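Local coordinates for protein aldose 1-epimerase (Escherichia coli, PDB 3NRE) that probably interconverts the alpha and beta anomers of aldose sugars, as an aldose 1-epimerase, at residues Val134-Gly145 / Asp270-Glu278; Gln198-Gly209 / Pro229-Asp239. One frame throughout, in Å; residues are numbered along the deposited sequence.

Interaction 1 of 2, residues Val134-Gly145 / Asp270-Glu278; sequences VTNQGAETLPFG and DLIALAPGE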
# COMPACT_ATOMS: atom_id res chain seq x y z
N VAL A 134 14.27 -3.17 1.59
CA VAL A 134 14.22 -4.61 1.40
C VAL A 134 15.51 -5.07 0.77
O VAL A 134 16.00 -4.41 -0.14
CB VAL A 134 12.99 -5.04 0.54
CG1 VAL A 134 12.93 -4.34 -0.81
CG2 VAL A 134 12.93 -6.56 0.34
N THR A 135 16.07 -6.14 1.33
CA THR A 135 17.34 -6.70 0.87
C THR A 135 17.11 -8.11 0.36
O THR A 135 16.57 -8.95 1.08
CB THR A 135 18.34 -6.78 2.04
OG1 THR A 135 18.50 -5.48 2.63
CG2 THR A 135 19.71 -7.32 1.58
N ASN A 136 17.58 -8.40 -0.86
CA ASN A 136 17.49 -9.76 -1.40
C ASN A 136 18.48 -10.67 -0.64
O ASN A 136 19.69 -10.39 -0.57
CB ASN A 136 17.78 -9.77 -2.92
CG ASN A 136 17.54 -11.15 -3.56
OD1 ASN A 136 17.08 -12.08 -2.89
ND2 ASN A 136 17.88 -11.29 -4.82
N GLN A 137 17.94 -11.75 -0.07
CA GLN A 137 18.72 -12.76 0.66
C GLN A 137 18.69 -14.14 -0.03
O GLN A 137 19.09 -15.14 0.59
CB GLN A 137 18.18 -12.88 2.08
CG GLN A 137 18.48 -11.67 2.95
CD GLN A 137 18.18 -11.90 4.45
OE1 GLN A 137 17.15 -12.49 4.83
NE2 GLN A 137 19.07 -11.41 5.31
N GLY A 138 18.18 -14.20 -1.26
CA GLY A 138 18.13 -15.45 -2.01
C GLY A 138 19.43 -15.70 -2.75
O GLY A 138 20.41 -14.96 -2.58
N ALA A 139 19.43 -16.75 -3.58
CA ALA A 139 20.63 -17.18 -4.32
C ALA A 139 20.68 -16.57 -5.74
O ALA A 139 21.72 -16.67 -6.41
CB ALA A 139 20.69 -18.70 -4.38
N GLU A 140 19.60 -15.93 -6.17
CA GLU A 140 19.49 -15.32 -7.50
C GLU A 140 18.88 -13.92 -7.49
O GLU A 140 18.02 -13.60 -6.65
CB GLU A 140 18.58 -16.20 -8.39
CG GLU A 140 18.98 -17.67 -8.47
CD GLU A 140 20.30 -17.89 -9.23
OE1 GLU A 140 20.84 -16.93 -9.82
OE2 GLU A 140 20.78 -19.05 -9.23
N THR A 141 19.28 -13.11 -8.47
CA THR A 141 18.67 -11.80 -8.71
C THR A 141 17.17 -11.94 -9.06
O THR A 141 16.85 -12.77 -9.89
CB THR A 141 19.35 -11.15 -9.90
OG1 THR A 141 20.74 -11.00 -9.60
CG2 THR A 141 18.73 -9.77 -10.22
N LEU A 142 16.30 -11.15 -8.39
CA LEU A 142 14.84 -11.10 -8.67
C LEU A 142 14.36 -9.67 -8.69
O LEU A 142 15.07 -8.77 -8.20
CB LEU A 142 14.07 -11.89 -7.63
CG LEU A 142 14.17 -13.42 -7.68
CD1 LEU A 142 13.54 -14.08 -6.46
CD2 LEU A 142 13.51 -13.97 -8.94
N PRO A 143 13.20 -9.40 -9.31
CA PRO A 143 12.69 -8.04 -9.40
C PRO A 143 11.77 -7.70 -8.23
O PRO A 143 10.84 -8.46 -7.91
CB PRO A 143 11.96 -8.04 -10.76
CG PRO A 143 11.36 -9.39 -10.83
CD PRO A 143 12.46 -10.30 -10.22
N PHE A 144 12.07 -6.57 -7.57
CA PHE A 144 11.45 -6.16 -6.34
C PHE A 144 10.65 -4.87 -6.48
O PHE A 144 10.93 -3.98 -7.29
CB PHE A 144 12.49 -5.96 -5.23
CG PHE A 144 13.02 -7.26 -4.60
CD1 PHE A 144 13.93 -8.04 -5.26
CD2 PHE A 144 12.69 -7.62 -3.29
CE1 PHE A 144 14.42 -9.19 -4.69
CE2 PHE A 144 13.21 -8.80 -2.71
CZ PHE A 144 14.10 -9.54 -3.39
N GLY A 145 9.68 -4.77 -5.61
CA GLY A 145 8.97 -3.51 -5.45
C GLY A 145 8.47 -3.37 -4.01
O GLY A 145 8.50 -4.30 -3.24
N ASP A 270 8.88 -1.27 -13.98
CA ASP A 270 9.41 -0.40 -12.95
C ASP A 270 9.81 -1.17 -11.72
O ASP A 270 10.16 -0.57 -10.71
CB ASP A 270 8.42 0.73 -12.62
CG ASP A 270 8.52 1.90 -13.61
OD1 ASP A 270 9.58 2.09 -14.20
OD2 ASP A 270 7.54 2.64 -13.81
N LEU A 271 9.71 -2.51 -11.75
CA LEU A 271 10.36 -3.35 -10.72
C LEU A 271 11.87 -3.10 -10.76
O LEU A 271 12.43 -2.74 -11.81
CB LEU A 271 10.09 -4.87 -10.88
CG LEU A 271 8.69 -5.37 -10.57
CD1 LEU A 271 8.47 -6.80 -11.21
CD2 LEU A 271 8.36 -5.37 -9.10
N ILE A 272 12.51 -3.31 -9.61
CA ILE A 272 13.95 -3.06 -9.42
C ILE A 272 14.69 -4.36 -9.20
O ILE A 272 14.40 -5.11 -8.28
CB ILE A 272 14.23 -2.11 -8.23
CG1 ILE A 272 13.60 -0.74 -8.50
CG2 ILE A 272 15.73 -1.94 -8.02
CD1 ILE A 272 13.50 0.13 -7.26
N ALA A 273 15.61 -4.65 -10.11
CA ALA A 273 16.40 -5.91 -10.05
C ALA A 273 17.41 -5.82 -8.93
O ALA A 273 18.28 -4.94 -8.94
CB ALA A 273 17.12 -6.17 -11.38
N LEU A 274 17.32 -6.73 -7.97
CA LEU A 274 18.20 -6.74 -6.82
C LEU A 274 19.01 -8.01 -6.84
O LEU A 274 18.44 -9.10 -6.77
CB LEU A 274 17.41 -6.69 -5.49
CG LEU A 274 16.67 -5.41 -5.13
CD1 LEU A 274 16.01 -5.50 -3.68
CD2 LEU A 274 17.58 -4.16 -5.31
N ALA A 275 20.34 -7.89 -6.95
CA ALA A 275 21.21 -9.06 -6.84
C ALA A 275 21.21 -9.49 -5.38
O ALA A 275 20.84 -8.70 -4.49
CB ALA A 275 22.65 -8.75 -7.35
N PRO A 276 21.60 -10.74 -5.10
CA PRO A 276 21.76 -11.09 -3.68
C PRO A 276 22.63 -10.09 -2.89
O PRO A 276 23.73 -9.71 -3.35
CB PRO A 276 22.46 -12.45 -3.75
CG PRO A 276 22.03 -13.02 -5.00
CD PRO A 276 22.01 -11.85 -5.97
N GLY A 277 22.13 -9.69 -1.73
CA GLY A 277 22.71 -8.64 -0.91
C GLY A 277 22.41 -7.19 -1.29
O GLY A 277 22.77 -6.28 -0.53
N GLU A 278 21.80 -6.94 -2.45
CA GLU A 278 21.39 -5.56 -2.85
C GLU A 278 20.05 -5.14 -2.23
O GLU A 278 19.21 -6.00 -1.97
CB GLU A 278 21.32 -5.41 -4.38
CG GLU A 278 22.48 -4.63 -5.01
CD GLU A 278 22.59 -4.83 -6.51
OE1 GLU A 278 21.63 -5.35 -7.13
OE2 GLU A 278 23.64 -4.45 -7.08
O HOH W 1 9.78 -1.25 -7.90
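Strand 142-144 runs antiparallel to strand 272-274, with Leu142 facing Leu274 and Phe144 facing Ile272 as hydrogen-bonded pairs. The axes of these short strands come within 4.4 Å, and their directions differ by 132°. The Phe144 pair is bonded both ways, N to Ile272 O and Ile272 N back to Phe144 O. At the other end Leu274 N reaches Leu142 O almost straight (175°), while the return bond from Leu142 N is weak. Leu274 lays CD1 over one face of the Phe144 ring, 3.8 Å from its centroid and offset toward the rim. The two side chains meet at about a right angle. Beyond this pair, Tyr113 meets the Phe144 ring edge-to-face. On the other face of the sheet Pro143 CB packs on Leu271 CB at 3.7 Å. Leu271 also brings CD2 against the backbone of Phe144.

Both segments belong to the all-beta fold of the galactose mutarotase clan, and here each segment leads from one sheet into another. Asn136 sits at the turn of the first. Its CG is anti to the backbone N (chi1 -174°), which carries the amide toward 270-278. ND2 gives one bond to Leu274 O at 3.0 Å and another to Glu140 O, both close to the amide plane. OD1 takes Gly138 N in an Asx turn. With both ends of the amide engaged, its rotation is fixed. The Asn136 backbone is held too: N donates to Glu278 O, and O accepts from Gly277 N at 2.8 Å. Gly277 lies in a type II turn, Ala275 to Glu278, and its positive phi suits glycine. Pro276 in the same turn rests CB on Gly138 O at 3.4 Å.

Interaction 2 of 2, residues Gln198-Gly209 / Pro229-Asp239; sequences QWVNNGFAGWNG and PAPCYFIFVSD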
# COMPACT_ATOMS: atom_id res chain seq x y z
N GLN A 198 -19.63 2.95 -5.72
CA GLN A 198 -19.76 1.63 -6.32
C GLN A 198 -18.37 1.00 -6.28
O GLN A 198 -17.37 1.69 -6.04
CB GLN A 198 -20.24 1.71 -7.77
CG GLN A 198 -19.33 2.54 -8.67
CD GLN A 198 -19.93 2.70 -10.05
OE1 GLN A 198 -20.48 3.76 -10.37
NE2 GLN A 198 -19.88 1.65 -10.85
N TRP A 199 -18.33 -0.30 -6.54
CA TRP A 199 -17.09 -1.06 -6.55
C TRP A 199 -16.08 -0.37 -7.44
O TRP A 199 -16.39 -0.06 -8.59
CB TRP A 199 -17.33 -2.46 -7.11
CG TRP A 199 -16.12 -3.31 -7.23
CD1 TRP A 199 -15.35 -3.51 -8.35
CD2 TRP A 199 -15.53 -4.10 -6.19
NE1 TRP A 199 -14.31 -4.34 -8.06
CE2 TRP A 199 -14.40 -4.75 -6.75
CE3 TRP A 199 -15.84 -4.32 -4.85
CZ2 TRP A 199 -13.58 -5.60 -6.00
CZ3 TRP A 199 -15.02 -5.16 -4.11
CH2 TRP A 199 -13.91 -5.79 -4.68
N VAL A 200 -14.91 -0.11 -6.90
CA VAL A 200 -13.76 0.32 -7.69
C VAL A 200 -12.54 -0.54 -7.32
O VAL A 200 -12.21 -0.69 -6.17
CB VAL A 200 -13.37 1.77 -7.39
CG1 VAL A 200 -12.05 2.14 -8.11
CG2 VAL A 200 -14.49 2.74 -7.75
N ASN A 201 -11.86 -1.11 -8.31
CA ASN A 201 -10.61 -1.84 -8.05
C ASN A 201 -9.75 -1.68 -9.27
O ASN A 201 -9.75 -2.52 -10.16
CB ASN A 201 -10.89 -3.32 -7.79
CG ASN A 201 -9.62 -4.17 -7.76
OD1 ASN A 201 -8.61 -3.77 -7.20
ND2 ASN A 201 -9.70 -5.39 -8.35
N ASN A 202 -9.01 -0.59 -9.32
CA ASN A 202 -8.31 -0.20 -10.57
C ASN A 202 -6.98 0.39 -10.26
O ASN A 202 -6.85 1.22 -9.31
CB ASN A 202 -9.12 0.80 -11.41
CG ASN A 202 -10.42 0.23 -11.90
OD1 ASN A 202 -11.45 0.23 -11.20
ND2 ASN A 202 -10.39 -0.31 -13.14
N GLY A 203 -5.99 0.04 -11.09
CA GLY A 203 -4.69 0.65 -11.05
C GLY A 203 -4.60 1.81 -12.08
O GLY A 203 -5.30 1.78 -13.12
N PHE A 204 -3.78 2.80 -11.74
CA PHE A 204 -3.62 4.02 -12.52
C PHE A 204 -2.14 4.22 -12.79
O PHE A 204 -1.30 3.96 -11.93
CB PHE A 204 -4.21 5.24 -11.76
CG PHE A 204 -5.69 5.14 -11.58
CD1 PHE A 204 -6.22 4.37 -10.57
CD2 PHE A 204 -6.54 5.75 -12.47
CE1 PHE A 204 -7.58 4.21 -10.45
CE2 PHE A 204 -7.91 5.61 -12.36
CZ PHE A 204 -8.44 4.84 -11.32
N ALA A 205 -1.83 4.68 -14.00
CA ALA A 205 -0.44 4.92 -14.42
C ALA A 205 -0.24 6.40 -14.65
O ALA A 205 -1.19 7.20 -14.71
CB ALA A 205 -0.13 4.17 -15.73
N GLY A 206 1.02 6.78 -14.80
CA GLY A 206 1.35 8.18 -15.07
C GLY A 206 1.34 9.09 -13.86
O GLY A 206 1.31 10.30 -14.00
N TRP A 207 1.46 8.51 -12.68
CA TRP A 207 1.40 9.26 -11.45
C TRP A 207 2.75 9.86 -11.16
O TRP A 207 3.78 9.34 -11.60
CB TRP A 207 1.01 8.32 -10.32
CG TRP A 207 0.70 8.96 -9.03
CD1 TRP A 207 0.03 10.12 -8.84
CD2 TRP A 207 0.92 8.39 -7.73
NE1 TRP A 207 -0.13 10.34 -7.48
CE2 TRP A 207 0.43 9.29 -6.79
CE3 TRP A 207 1.54 7.21 -7.28
CZ2 TRP A 207 0.50 9.06 -5.42
CZ3 TRP A 207 1.61 6.97 -5.96
CH2 TRP A 207 1.13 7.91 -5.03
N ASN A 208 2.72 10.97 -10.41
CA ASN A 208 3.92 11.67 -9.95
C ASN A 208 4.26 11.43 -8.47
O ASN A 208 5.06 12.14 -7.89
CB ASN A 208 3.80 13.18 -10.22
CG ASN A 208 2.66 13.85 -9.42
OD1 ASN A 208 1.83 13.19 -8.77
ND2 ASN A 208 2.64 15.18 -9.48
N GLY A 209 3.65 10.40 -7.88
CA GLY A 209 3.88 10.05 -6.52
C GLY A 209 3.28 10.97 -5.47
O GLY A 209 3.67 10.85 -4.34
N PRO A 229 9.50 9.03 -6.43
CA PRO A 229 8.10 9.17 -6.78
C PRO A 229 7.57 7.85 -7.31
O PRO A 229 8.16 7.24 -8.20
CB PRO A 229 8.08 10.28 -7.85
CG PRO A 229 9.44 10.92 -7.81
CD PRO A 229 10.38 9.93 -7.20
N ALA A 230 6.48 7.40 -6.73
CA ALA A 230 5.80 6.20 -7.22
C ALA A 230 5.11 6.50 -8.55
O ALA A 230 4.48 7.53 -8.69
CB ALA A 230 4.79 5.76 -6.19
N PRO A 231 5.16 5.55 -9.50
CA PRO A 231 4.56 5.74 -10.83
C PRO A 231 3.11 5.26 -10.97
O PRO A 231 2.46 5.60 -11.97
CB PRO A 231 5.44 4.86 -11.70
CG PRO A 231 5.81 3.74 -10.81
CD PRO A 231 6.10 4.43 -9.49
N CYS A 232 2.63 4.45 -10.01
CA CYS A 232 1.29 3.87 -10.09
C CYS A 232 0.60 3.92 -8.74
O CYS A 232 1.27 3.87 -7.73
CB CYS A 232 1.37 2.43 -10.57
SG CYS A 232 2.09 2.24 -12.21
N TYR A 233 -0.72 4.01 -8.77
CA TYR A 233 -1.55 3.91 -7.55
C TYR A 233 -2.77 3.05 -7.89
O TYR A 233 -3.24 3.05 -9.03
CB TYR A 233 -1.96 5.29 -7.01
CG TYR A 233 -2.87 6.18 -7.86
CD1 TYR A 233 -4.25 6.11 -7.76
CD2 TYR A 233 -2.35 7.17 -8.72
CE1 TYR A 233 -5.08 6.94 -8.54
CE2 TYR A 233 -3.18 8.01 -9.45
CZ TYR A 233 -4.54 7.88 -9.37
OH TYR A 233 -5.36 8.71 -10.09
N PHE A 234 -3.28 2.31 -6.90
CA PHE A 234 -4.57 1.64 -7.00
C PHE A 234 -5.61 2.38 -6.15
O PHE A 234 -5.30 2.96 -5.12
CB PHE A 234 -4.49 0.14 -6.54
CG PHE A 234 -4.34 -0.86 -7.68
CD1 PHE A 234 -3.11 -1.01 -8.32
CD2 PHE A 234 -5.39 -1.66 -8.09
CE1 PHE A 234 -2.95 -1.91 -9.37
CE2 PHE A 234 -5.21 -2.56 -9.12
CZ PHE A 234 -4.01 -2.70 -9.74
N ILE A 235 -6.84 2.38 -6.59
CA ILE A 235 -7.95 2.88 -5.82
C ILE A 235 -8.83 1.66 -5.55
O ILE A 235 -9.16 0.89 -6.48
CB ILE A 235 -8.81 3.89 -6.58
CG1 ILE A 235 -8.02 5.15 -6.92
CG2 ILE A 235 -10.08 4.26 -5.79
CD1 ILE A 235 -7.46 5.93 -5.69
N PHE A 236 -9.25 1.53 -4.29
CA PHE A 236 -10.23 0.57 -3.87
C PHE A 236 -11.42 1.25 -3.19
O PHE A 236 -11.23 2.03 -2.25
CB PHE A 236 -9.58 -0.46 -2.91
CG PHE A 236 -10.53 -1.52 -2.50
CD1 PHE A 236 -11.11 -2.31 -3.46
CD2 PHE A 236 -10.89 -1.70 -1.20
CE1 PHE A 236 -12.02 -3.27 -3.12
CE2 PHE A 236 -11.83 -2.67 -0.83
CZ PHE A 236 -12.38 -3.46 -1.79
N VAL A 237 -12.62 0.96 -3.68
CA VAL A 237 -13.91 1.25 -3.03
C VAL A 237 -14.65 -0.08 -3.06
O VAL A 237 -14.75 -0.73 -4.10
CB VAL A 237 -14.75 2.29 -3.77
CG1 VAL A 237 -16.06 2.57 -2.99
CG2 VAL A 237 -13.94 3.56 -3.96
N SER A 238 -15.16 -0.48 -1.91
CA SER A 238 -15.88 -1.75 -1.82
C SER A 238 -17.37 -1.63 -2.22
O SER A 238 -17.77 -0.65 -2.83
CB SER A 238 -15.64 -2.33 -0.41
OG SER A 238 -15.95 -3.71 -0.32
N ASP A 239 -18.20 -2.63 -1.95
CA ASP A 239 -19.65 -2.57 -2.26
C ASP A 239 -20.40 -3.43 -1.26
O ASP A 239 -19.87 -4.49 -0.86
CB ASP A 239 -19.92 -3.10 -3.68
CG ASP A 239 -21.42 -3.04 -4.08
OD1 ASP A 239 -22.07 -2.02 -3.83
OD2 ASP A 239 -21.92 -4.01 -4.68
O HOH W 2 -7.93 -1.73 -5.63
O HOH W 3 3.25 5.57 -14.93
O HOH W 4 6.11 8.96 -10.89
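Trp207 and Tyr233 meet edge-to-face in the tightly packed part of this antiparallel pair, where the chain has left strand 200-205. The Tyr233 edge is turned to the indole face, with planes at 70°. Tyr233 CD2 lies 3.6 Å from Trp207 CG. Gly209 CA covers the opposite indole face. Tyr233 has CG between its backbone N and carbonyl carbon (chi1 65°), which swings the ring across to 198-209. Phe204 CB sits over the centre of that ring, 3.7 Å from the centroid. The Phe204 and Tyr233 rings are nearly parallel but slid apart, with little overlap. Phe204 CE1 then touches Ile235 CG1. Trp207 CZ3 meets Ala230 CB at 3.4 Å, and Trp207 NE1 bonds to Gln210 O outside the pair. Cutting Trp207 down to an alanine would probably open a gap between Tyr233 and Ala230 and leave Gln210 O without its indole donor.

On the other face Gly203 CA lies 3.4 Å from the Phe234 centroid, almost on the ring normal. The close fit leaves no room for a side chain at Gly203. Further along, the Phe236 edge points at the Trp199 face, with CE1 3.5 Å from Trp199 CH2.

The looser side, around Asn201, holds water. One water lies between Asn201 OD1 and Ile235 O, within hydrogen-bonding distance of both. A PEG molecule, probably from the crystallisation liquor, also bonds to OD1. Strands 200-205 and 232-237 are central members of a curled antiparallel sheet, between strands 166-170 and 250-256. Glu170 on the first of these binds both Trp199 NE1 and Asn201 ND2. The chemistry thus differs between the two: the Phe204, Trp207 and Tyr233 cluster is held mainly by aromatic packing, the Asn201 side by polar bonds.

The two contacts lie within one aldose 1-epimerase family region and share a curled antiparallel sheet. Strand 142-153 and strand 232-237 both pair with strand 250-256, so strand 250-256 connects interaction 1 to interaction 2. In sequence, both segments of interaction 2 fall between those of interaction 1. Their centres are about 25 Å apart, yet they touch directly where Asp270 OD2 packs against Pro231 CG at 3.6 Å. Interaction 2 is nearer the chain centre, about 10 Å away against about 19 Å, centre to centre. Gly138 and the Asn201 side chain each lie about 3 Å from a bound PEG. These molecules probably come from crystallisation and do not by themselves identify a sugar site.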